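FAD-dependent pyridine nucleotide-disulphide oxidoreductase (Desulfovibrio vulgaris, PDB 3IWA) probably catalyses NAD(P)H-dependent redox reactions through a bound FAD, as in related flavin-containing disulphide oxidoreductases. Local coordinates at residues T32-A37 with E82-T87; A96-I101 with T111-K116; L301-P306 with L360-D365. All blocks are in the same frame, centred on the assembly; numbering follows the deposited sequence.

Contact 1 of 3, residues T32-A37 with E82-T87; sequences TMIDQA and EALVET
Asp35 OD1 takes the backbone N of Thr87 at 2.9 Å, on its syn lone pair and nearly straight, with 171° at the hydrogen; the N of Ala37 adds a weak bond to the same oxygen. The other oxygen, OD2, receives a weak bond from the N of Glu86 at 2.7 Å. CG of Asp35 sits between its own backbone N and carbonyl carbon (chi1 69°), which turns the carboxylate across to the chain just beyond strand 82-84. The carboxylate thus takes two successive backbone N-H groups, that of Thr87 being the sound bond.

Ahead of this turn, strand segments 32-34 and 82-84 run parallel, their axes 16° apart. Met33 lends both its N and its O to the ladder, the N donating to Glu82 O at 2.8 Å and the O accepting from Leu84 N at 2.9 Å; Leu84 does the same in return, its O taking Asp35 N at 3.2 Å.

Thr32, Ile34, Glu82 and Leu84 share one face of the sheet. Thr32 CG2 meets Leu84 CD1 at 3.8 Å, and Ile34 CG2 presses close to Thr87 O at 3.1 Å. The extended side chain of Glu82 lies alongside Thr32, its OE2 3.1 Å from Thr32 OG1; OE2 is also bonded to His30, and OG1 to His5, while Glu82 OE1 forms a salt bridge with Arg110.

Asp35 directly follows strand 30-34, where Rossmann-type dinucleotide-binding folds commonly carry an acidic residue that binds the ribose; no FAD is bound in the model to test this. Strand 82-84 is outermost in the parallel sheet within this chain, strand 30-34 lies between it and strand 5-9, and the Ile34-Leu84 face is covered by Ile101 of strand 98-103 and by strand 109-113.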
loop_
_atom_site.group_PDB
_atom_site.type_symbol
_atom_site.label_atom_id
_atom_site.label_comp_id
_atom_site.label_asym_id
_atom_site.label_seq_id
_atom_site.Cartn_x
_atom_site.Cartn_y
_atom_site.Cartn_z
ATOM N N THR A 32 -28.176 24.762 -7.108
ATOM C CA THR A 32 -29.411 24.015 -7.250
ATOM C C THR A 32 -29.039 22.609 -7.727
ATOM O O THR A 32 -28.302 22.443 -8.692
ATOM C CB THR A 32 -30.368 24.720 -8.258
ATOM O OG1 THR A 32 -30.571 26.088 -7.863
ATOM C CG2 THR A 32 -31.694 23.994 -8.349
ATOM N N MET A 33 -29.565 21.611 -7.042
ATOM C CA MET A 33 -29.335 20.215 -7.347
ATOM C C MET A 33 -30.653 19.613 -7.795
ATOM O O MET A 33 -31.670 19.823 -7.151
ATOM C CB MET A 33 -28.875 19.469 -6.100
ATOM C CG MET A 33 -27.482 19.811 -5.610
ATOM S SD MET A 33 -26.772 18.473 -4.616
ATOM C CE MET A 33 -26.746 17.133 -5.748
ATOM N N ILE A 34 -30.619 18.857 -8.883
ATOM C CA ILE A 34 -31.777 18.227 -9.454
ATOM C C ILE A 34 -31.499 16.750 -9.362
ATOM O O ILE A 34 -30.394 16.308 -9.680
ATOM C CB ILE A 34 -31.895 18.590 -10.930
ATOM C CG1 ILE A 34 -32.235 20.075 -11.092
ATOM C CG2 ILE A 34 -32.925 17.735 -11.602
ATOM C CD1 ILE A 34 -31.881 20.624 -12.471
ATOM N N ASP A 35 -32.475 15.973 -8.933
ATOM C CA ASP A 35 -32.230 14.562 -8.779
ATOM C C ASP A 35 -32.295 13.750 -10.087
ATOM O O ASP A 35 -31.897 12.577 -10.101
ATOM C CB ASP A 35 -33.174 13.976 -7.743
ATOM C CG ASP A 35 -34.606 13.953 -8.198
ATOM O OD1 ASP A 35 -34.959 14.617 -9.200
ATOM O OD2 ASP A 35 -35.381 13.266 -7.527
ATOM N N GLN A 36 -32.780 14.355 -11.170
ATOM C CA GLN A 36 -32.865 13.687 -12.491
ATOM C C GLN A 36 -33.597 12.317 -12.460
ATOM O O GLN A 36 -33.162 11.326 -13.067
ATOM C CB GLN A 36 -31.466 13.541 -13.119
ATOM C CG GLN A 36 -31.483 13.269 -14.628
ATOM C CD GLN A 36 -31.931 14.474 -15.429
ATOM O OE1 GLN A 36 -32.224 15.528 -14.869
ATOM N NE2 GLN A 36 -31.964 14.334 -16.746
ATOM N N ALA A 37 -34.728 12.297 -11.765
ATOM C CA ALA A 37 -35.489 11.068 -11.489
ATOM C C ALA A 37 -36.072 10.383 -12.733
ATOM O O ALA A 37 -36.388 11.035 -13.733
ATOM C CB ALA A 37 -36.593 11.373 -10.499
ATOM N N GLU A 82 -30.382 24.470 -2.928
ATOM C CA GLU A 82 -31.761 24.325 -3.425
ATOM C C GLU A 82 -31.898 22.929 -4.068
ATOM O O GLU A 82 -31.388 22.700 -5.163
ATOM C CB GLU A 82 -32.063 25.452 -4.446
ATOM C CG GLU A 82 -33.565 25.835 -4.656
ATOM C CD GLU A 82 -33.852 26.608 -5.989
ATOM O OE1 GLU A 82 -34.961 26.428 -6.557
ATOM O OE2 GLU A 82 -32.980 27.389 -6.454
ATOM N N ALA A 83 -32.564 22.002 -3.375
ATOM C CA ALA A 83 -32.649 20.597 -3.813
ATOM C C ALA A 83 -34.019 20.226 -4.367
ATOM O O ALA A 83 -34.969 20.076 -3.610
ATOM C CB ALA A 83 -32.296 19.665 -2.665
ATOM N N LEU A 84 -34.108 20.048 -5.682
ATOM C CA LEU A 84 -35.366 19.725 -6.346
ATOM C C LEU A 84 -35.434 18.231 -6.598
ATOM O O LEU A 84 -34.704 17.710 -7.439
ATOM C CB LEU A 84 -35.470 20.477 -7.676
ATOM C CG LEU A 84 -35.337 22.001 -7.587
ATOM C CD1 LEU A 84 -35.185 22.639 -8.978
ATOM C CD2 LEU A 84 -36.523 22.580 -6.834
ATOM N N VAL A 85 -36.308 17.546 -5.872
ATOM C CA VAL A 85 -36.534 16.118 -6.090
ATOM C C VAL A 85 -37.617 15.840 -7.138
ATOM O O VAL A 85 -38.320 16.746 -7.589
ATOM C CB VAL A 85 -36.863 15.376 -4.769
ATOM C CG1 VAL A 85 -35.672 15.495 -3.800
ATOM C CG2 VAL A 85 -38.163 15.905 -4.137
ATOM N N GLU A 86 -37.721 14.578 -7.535
ATOM C CA GLU A 86 -38.623 14.161 -8.613
ATOM C C GLU A 86 -38.667 15.172 -9.774
ATOM O O GLU A 86 -39.738 15.485 -10.298
ATOM C CB GLU A 86 -40.029 13.877 -8.055
ATOM C CG GLU A 86 -40.041 12.760 -7.007
ATOM C CD GLU A 86 -41.441 12.180 -6.742
ATOM O OE1 GLU A 86 -41.974 11.454 -7.618
ATOM O OE2 GLU A 86 -42.000 12.428 -5.644
ATOM N N THR A 87 -37.487 15.649 -10.170
ATOM C CA THR A 87 -37.324 16.698 -11.182
ATOM C C THR A 87 -36.325 16.246 -12.228
ATOM O O THR A 87 -35.292 15.690 -11.882
ATOM C CB THR A 87 -36.783 17.982 -10.540
ATOM O OG1 THR A 87 -37.593 18.320 -9.413
ATOM C CG2 THR A 87 -36.784 19.107 -11.496
#

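Contact 2 of 3, residues A96-I101 with T111-K116; sequences AHTVEI and TLKYDK
Val99 and Leu112 form a hydrogen-bonded antiparallel pair, with Val99 N to Leu112 O and Leu112 N to Val99 O both at 2.9 Å, while Thr98-Lys113 and Glu100-Thr111 flank it as non-hydrogen-bonded pairs. The N-to-C directions of strand segments 98-101 and 111-113 of this beta hairpin differ by 152°, antiparallel with a marked twist. Tyr114 N extends the pairing to His97 O at 3.0 Å, beside a G1 beta bulge in which His97 and Thr98 both face Asp93.

His97 CB lies over the face of the Tyr114 ring, 4.0 Å from its centroid and 11° off the normal, a CH-pi contact. The imidazole itself runs obliquely to the phenol. Val99 and Leu112 share a face; Val99 CG2 touches Tyr114 CD2 at 3.8 Å, and the end of Ile101, CD1, reaches Leu112 CG at 3.8 Å. Opposite, the aliphatic part of Lys113, bent at chi2, runs back past the carbonyl of His97.

The imidazole nitrogens both have acceptors as partners, ND1 the O of Ala95 and NE2 the carboxylate of Asp288. Such surroundings would be consistent with a protonated, positively charged ring, although the ammonium of Lys113, its NZ 4.8 Å from His97 ND1, and that of Lys116, which shares Asp288, may oppose it.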
loop_
_atom_site.group_PDB
_atom_site.type_symbol
_atom_site.label_atom_id
_atom_site.label_comp_id
_atom_site.label_asym_id
_atom_site.label_seq_id
_atom_site.Cartn_x
_atom_site.Cartn_y
_atom_site.Cartn_z
ATOM N N ALA A 96 -26.790 29.832 -24.129
ATOM C CA ALA A 96 -27.615 30.599 -23.193
ATOM C C ALA A 96 -27.397 30.318 -21.695
ATOM O O ALA A 96 -27.962 31.026 -20.846
ATOM C CB ALA A 96 -29.093 30.369 -23.532
ATOM N N HIS A 97 -26.637 29.269 -21.373
ATOM C CA HIS A 97 -26.410 28.832 -19.987
ATOM C C HIS A 97 -27.729 28.632 -19.226
ATOM O O HIS A 97 -27.972 29.202 -18.161
ATOM C CB HIS A 97 -25.478 29.808 -19.263
ATOM C CG HIS A 97 -24.068 29.795 -19.779
ATOM N ND1 HIS A 97 -23.732 30.183 -21.057
ATOM C CD2 HIS A 97 -22.905 29.431 -19.184
ATOM C CE1 HIS A 97 -22.427 30.062 -21.229
ATOM N NE2 HIS A 97 -21.901 29.603 -20.108
ATOM N N THR A 98 -28.582 27.801 -19.794
ATOM C CA THR A 98 -29.880 27.503 -19.209
ATOM C C THR A 98 -30.141 25.994 -19.248
ATOM O O THR A 98 -29.689 25.302 -20.151
ATOM C CB THR A 98 -31.045 28.226 -19.971
ATOM O OG1 THR A 98 -31.187 27.661 -21.273
ATOM C CG2 THR A 98 -30.789 29.737 -20.106
ATOM N N VAL A 99 -30.867 25.509 -18.247
ATOM C CA VAL A 99 -31.348 24.132 -18.205
ATOM C C VAL A 99 -32.851 24.193 -18.007
ATOM O O VAL A 99 -33.302 24.770 -17.020
ATOM C CB VAL A 99 -30.804 23.326 -16.996
ATOM C CG1 VAL A 99 -31.218 21.906 -17.134
ATOM C CG2 VAL A 99 -29.302 23.435 -16.862
ATOM N N GLU A 100 -33.618 23.593 -18.916
ATOM C CA GLU A 100 -35.074 23.475 -18.741
ATOM C C GLU A 100 -35.364 22.223 -17.910
ATOM O O GLU A 100 -34.888 21.134 -18.212
ATOM C CB GLU A 100 -35.819 23.400 -20.081
ATOM C CG GLU A 100 -35.656 24.615 -21.017
ATOM C CD GLU A 100 -36.407 24.431 -22.357
ATOM O OE1 GLU A 100 -37.265 25.275 -22.679
ATOM O OE2 GLU A 100 -36.170 23.435 -23.084
ATOM N N ILE A 101 -36.139 22.385 -16.855
ATOM C CA ILE A 101 -36.437 21.268 -15.976
ATOM C C ILE A 101 -37.946 21.054 -15.904
ATOM O O ILE A 101 -38.729 21.982 -16.173
ATOM C CB ILE A 101 -35.819 21.482 -14.576
ATOM C CG1 ILE A 101 -36.501 22.628 -13.823
ATOM C CG2 ILE A 101 -34.307 21.782 -14.710
ATOM C CD1 ILE A 101 -35.928 22.889 -12.429
ATOM N N THR A 111 -37.100 27.042 -16.088
ATOM C CA THR A 111 -35.840 27.286 -16.785
ATOM C C THR A 111 -34.852 27.865 -15.782
ATOM O O THR A 111 -34.997 29.013 -15.341
ATOM C CB THR A 111 -36.023 28.250 -17.968
ATOM O OG1 THR A 111 -36.570 27.535 -19.082
ATOM C CG2 THR A 111 -34.707 28.866 -18.394
ATOM N N LEU A 112 -33.872 27.046 -15.395
ATOM C CA LEU A 112 -32.832 27.462 -14.456
ATOM C C LEU A 112 -31.727 28.113 -15.253
ATOM O O LEU A 112 -31.439 27.677 -16.362
ATOM C CB LEU A 112 -32.249 26.249 -13.736
ATOM C CG LEU A 112 -33.158 25.391 -12.854
ATOM C CD1 LEU A 112 -32.363 24.197 -12.332
ATOM C CD2 LEU A 112 -33.754 26.218 -11.695
ATOM N N LYS A 113 -31.098 29.136 -14.689
ATOM C CA LYS A 113 -29.911 29.726 -15.301
ATOM C C LYS A 113 -28.650 29.345 -14.508
ATOM O O LYS A 113 -28.691 29.191 -13.271
ATOM C CB LYS A 113 -30.053 31.249 -15.436
ATOM C CG LYS A 113 -29.575 31.778 -16.805
ATOM C CD LYS A 113 -28.125 32.251 -16.779
ATOM C CE LYS A 113 -27.657 32.742 -18.148
ATOM N NZ LYS A 113 -26.203 33.125 -18.134
ATOM N N TYR A 114 -27.534 29.181 -15.215
ATOM C CA TYR A 114 -26.333 28.737 -14.547
ATOM C C TYR A 114 -25.110 29.480 -15.019
ATOM O O TYR A 114 -25.039 29.918 -16.162
ATOM C CB TYR A 114 -26.144 27.214 -14.695
ATOM C CG TYR A 114 -25.769 26.728 -16.080
ATOM C CD1 TYR A 114 -24.464 26.786 -16.532
ATOM C CD2 TYR A 114 -26.725 26.189 -16.924
ATOM C CE1 TYR A 114 -24.123 26.331 -17.802
ATOM C CE2 TYR A 114 -26.399 25.723 -18.171
ATOM C CZ TYR A 114 -25.104 25.793 -18.605
ATOM O OH TYR A 114 -24.803 25.330 -19.859
ATOM N N ASP A 115 -24.162 29.617 -14.097
ATOM C CA ASP A 115 -22.792 30.019 -14.421
ATOM C C ASP A 115 -21.929 28.787 -14.691
ATOM O O ASP A 115 -21.056 28.828 -15.542
ATOM C CB ASP A 115 -22.194 30.801 -13.256
ATOM C CG ASP A 115 -22.965 32.087 -12.969
ATOM O OD1 ASP A 115 -22.634 33.064 -13.658
ATOM O OD2 ASP A 115 -23.874 32.108 -12.075
ATOM N N LYS A 116 -22.162 27.711 -13.930
ATOM C CA LYS A 116 -21.455 26.467 -14.122
ATOM C C LYS A 116 -22.438 25.343 -13.914
ATOM O O LYS A 116 -23.303 25.444 -13.079
ATOM C CB LYS A 116 -20.297 26.316 -13.122
ATOM C CG LYS A 116 -19.218 27.389 -13.162
ATOM C CD LYS A 116 -18.407 27.382 -14.420
ATOM C CE LYS A 116 -17.553 28.653 -14.508
ATOM N NZ LYS A 116 -16.734 28.701 -15.773
#

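Contact 3 of 3, residues L301-P306 with L360-D365; sequences LVTGKP and LREGYD
Lys305 NZ and Glu362 OE1 form a salt bridge at 3.4 Å, long enough that the hydrogen bond within it is weak. The two side chains run antiparallel as they overlap, and Lys305 CE lies almost as near, 3.5 Å from Glu362 OE1, so the lysine comes alongside the carboxylate oxygen with its last methylene as well as its ammonium group. A bend at chi3 (-63°) turns the end of the lysine toward the glutamate. Glu362 is folded over at chi2 (-74°), which swings its carboxylate toward the 301-306 loop; its second oxygen, OE2, stands 4.2 Å from Thr303 CG2.

Thr303 is held from within its own loop. With OG1 between the backbone N and the carbonyl carbon (chi1 65°), the hydroxyl oxygen accepts the N of Lys305 at 3.1 Å, which makes an ST turn, and the methyl is left on the Glu362 side. Gly304, inside this turn, has positive phi. A second glycine with positive phi, Gly363, forms the Schellman motif that terminates helix 356-361, and its N bonds to Leu360 O at 2.8 Å. The contact therefore sets a turn of the pyridine nucleotide-disulphide oxidoreductase part of the chain against the C-terminal end of a helix in the dimerisation domain.

From Tyr364, next after the Schellman glycine, the ring extends across toward the loop. The hydroxyl does the touching: Tyr364 OH is 3.7 Å from Thr303 CA and 4.1 Å from Val302 O. That carbonyl oxygen has a hydrogen-bond partner in Arg398, while the N atoms of Val302 and Thr303 are both bonded to Asn300 OD1. The side chains of Val302 and Tyr364 both touch Leu400 of strand 399-406.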
loop_
_atom_site.group_PDB
_atom_site.type_symbol
_atom_site.label_atom_id
_atom_site.label_comp_id
_atom_site.label_asym_id
_atom_site.label_seq_id
_atom_site.Cartn_x
_atom_site.Cartn_y
_atom_site.Cartn_z
ATOM N N LEU A 301 -4.634 4.744 -16.674
ATOM C CA LEU A 301 -3.200 5.044 -16.455
ATOM C C LEU A 301 -2.203 3.881 -16.703
ATOM O O LEU A 301 -0.997 4.078 -16.609
ATOM C CB LEU A 301 -2.969 5.689 -15.089
ATOM C CG LEU A 301 -3.777 6.980 -14.881
ATOM C CD1 LEU A 301 -3.730 7.360 -13.422
ATOM C CD2 LEU A 301 -3.277 8.126 -15.735
ATOM N N VAL A 302 -2.688 2.679 -16.986
ATOM C CA VAL A 302 -1.791 1.565 -17.292
ATOM C C VAL A 302 -1.657 1.502 -18.798
ATOM O O VAL A 302 -0.538 1.477 -19.312
ATOM C CB VAL A 302 -2.286 0.210 -16.805
ATOM C CG1 VAL A 302 -1.409 -0.932 -17.429
ATOM C CG2 VAL A 302 -2.284 0.126 -15.280
ATOM N N THR A 303 -2.787 1.506 -19.502
ATOM C CA THR A 303 -2.763 1.368 -20.955
ATOM C C THR A 303 -2.426 2.636 -21.701
ATOM O O THR A 303 -2.047 2.571 -22.854
ATOM C CB THR A 303 -4.107 0.913 -21.520
ATOM O OG1 THR A 303 -5.088 1.926 -21.289
ATOM C CG2 THR A 303 -4.542 -0.379 -20.898
ATOM N N GLY A 304 -2.604 3.792 -21.064
ATOM C CA GLY A 304 -2.394 5.085 -21.719
ATOM C C GLY A 304 -3.521 5.426 -22.683
ATOM O O GLY A 304 -3.425 6.362 -23.471
ATOM N N LYS A 305 -4.588 4.653 -22.624
ATOM C CA LYS A 305 -5.722 4.857 -23.484
ATOM C C LYS A 305 -6.911 5.261 -22.630
ATOM O O LYS A 305 -6.912 5.090 -21.408
ATOM C CB LYS A 305 -6.053 3.581 -24.275
ATOM C CG LYS A 305 -4.971 3.226 -25.306
ATOM C CD LYS A 305 -5.532 2.402 -26.492
ATOM C CE LYS A 305 -6.085 1.046 -26.027
ATOM N NZ LYS A 305 -6.628 0.221 -27.145
ATOM N N PRO A 306 -7.924 5.825 -23.268
ATOM C CA PRO A 306 -9.149 6.150 -22.585
ATOM C C PRO A 306 -9.825 4.942 -21.936
ATOM O O PRO A 306 -9.953 3.891 -22.537
ATOM C CB PRO A 306 -10.010 6.721 -23.708
ATOM C CG PRO A 306 -8.990 7.428 -24.579
ATOM C CD PRO A 306 -7.758 6.585 -24.517
ATOM N N LEU A 360 -3.688 -9.475 -22.399
ATOM C CA LEU A 360 -3.610 -10.175 -23.694
ATOM C C LEU A 360 -4.612 -9.576 -24.646
ATOM O O LEU A 360 -4.275 -9.338 -25.801
ATOM C CB LEU A 360 -3.802 -11.682 -23.582
ATOM C CG LEU A 360 -2.708 -12.454 -22.807
ATOM C CD1 LEU A 360 -3.227 -13.868 -22.405
ATOM C CD2 LEU A 360 -1.392 -12.555 -23.550
ATOM N N ARG A 361 -5.818 -9.269 -24.165
ATOM C CA ARG A 361 -6.846 -8.689 -25.073
ATOM C C ARG A 361 -6.377 -7.332 -25.642
ATOM O O ARG A 361 -6.664 -7.016 -26.779
ATOM C CB ARG A 361 -8.254 -8.608 -24.424
ATOM N N GLU A 362 -5.609 -6.568 -24.869
ATOM C CA GLU A 362 -5.038 -5.291 -25.335
ATOM C C GLU A 362 -3.836 -5.504 -26.232
ATOM O O GLU A 362 -3.255 -4.527 -26.716
ATOM C CB GLU A 362 -4.561 -4.439 -24.160
ATOM C CG GLU A 362 -5.663 -3.948 -23.220
ATOM C CD GLU A 362 -6.515 -2.821 -23.803
ATOM O OE1 GLU A 362 -6.184 -2.300 -24.901
ATOM O OE2 GLU A 362 -7.503 -2.447 -23.131
ATOM N N GLY A 363 -3.440 -6.767 -26.399
ATOM C CA GLY A 363 -2.295 -7.129 -27.215
ATOM C C GLY A 363 -0.917 -6.962 -26.585
ATOM O O GLY A 363 0.063 -6.788 -27.303
ATOM N N TYR A 364 -0.827 -6.980 -25.253
ATOM C CA TYR A 364 0.484 -7.063 -24.598
ATOM C C TYR A 364 0.897 -8.511 -24.630
ATOM O O TYR A 364 0.063 -9.401 -24.426
ATOM C CB TYR A 364 0.470 -6.602 -23.105
ATOM C CG TYR A 364 0.274 -5.130 -22.921
ATOM C CD1 TYR A 364 1.334 -4.241 -23.030
ATOM C CD2 TYR A 364 -0.996 -4.619 -22.670
ATOM C CE1 TYR A 364 1.133 -2.876 -22.890
ATOM C CE2 TYR A 364 -1.204 -3.279 -22.537
ATOM C CZ TYR A 364 -0.150 -2.414 -22.645
ATOM O OH TYR A 364 -0.430 -1.085 -22.503
ATOM N N ASP A 365 2.178 -8.737 -24.848
ATOM C CA ASP A 365 2.781 -10.032 -24.620
ATOM C C ASP A 365 2.960 -10.236 -23.102
ATOM O O ASP A 365 4.044 -10.134 -22.570
ATOM C CB ASP A 365 4.121 -10.078 -25.380
ATOM C CG ASP A 365 4.879 -11.414 -25.224
ATOM O OD1 ASP A 365 4.326 -12.394 -24.673
ATOM O OD2 ASP A 365 6.053 -11.442 -25.662
#

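How the contacts relate
Contacts 1 and 2 are neighbours, 14 Å between centres, and share one apolar layer: Ile34 packs on both Ile101 and Leu112, and Leu84 on Ile101, with Ile34 CD1 3.5 Å from Ile101 CG2. Through these side chains the hairpin of contact 2 covers the Ile34-Leu84 face of the parallel sheet. Each is partly buried and built on backbone ladders, parallel in contact 1 and antiparallel in contact 2. Contact 3 stands apart, about 24 Å from either by nearest atoms. It is a surface contact joining a loop to a helix end in the dimerisation domain, and it relies on a long salt bridge and a tyrosine hydroxyl in place of paired strands.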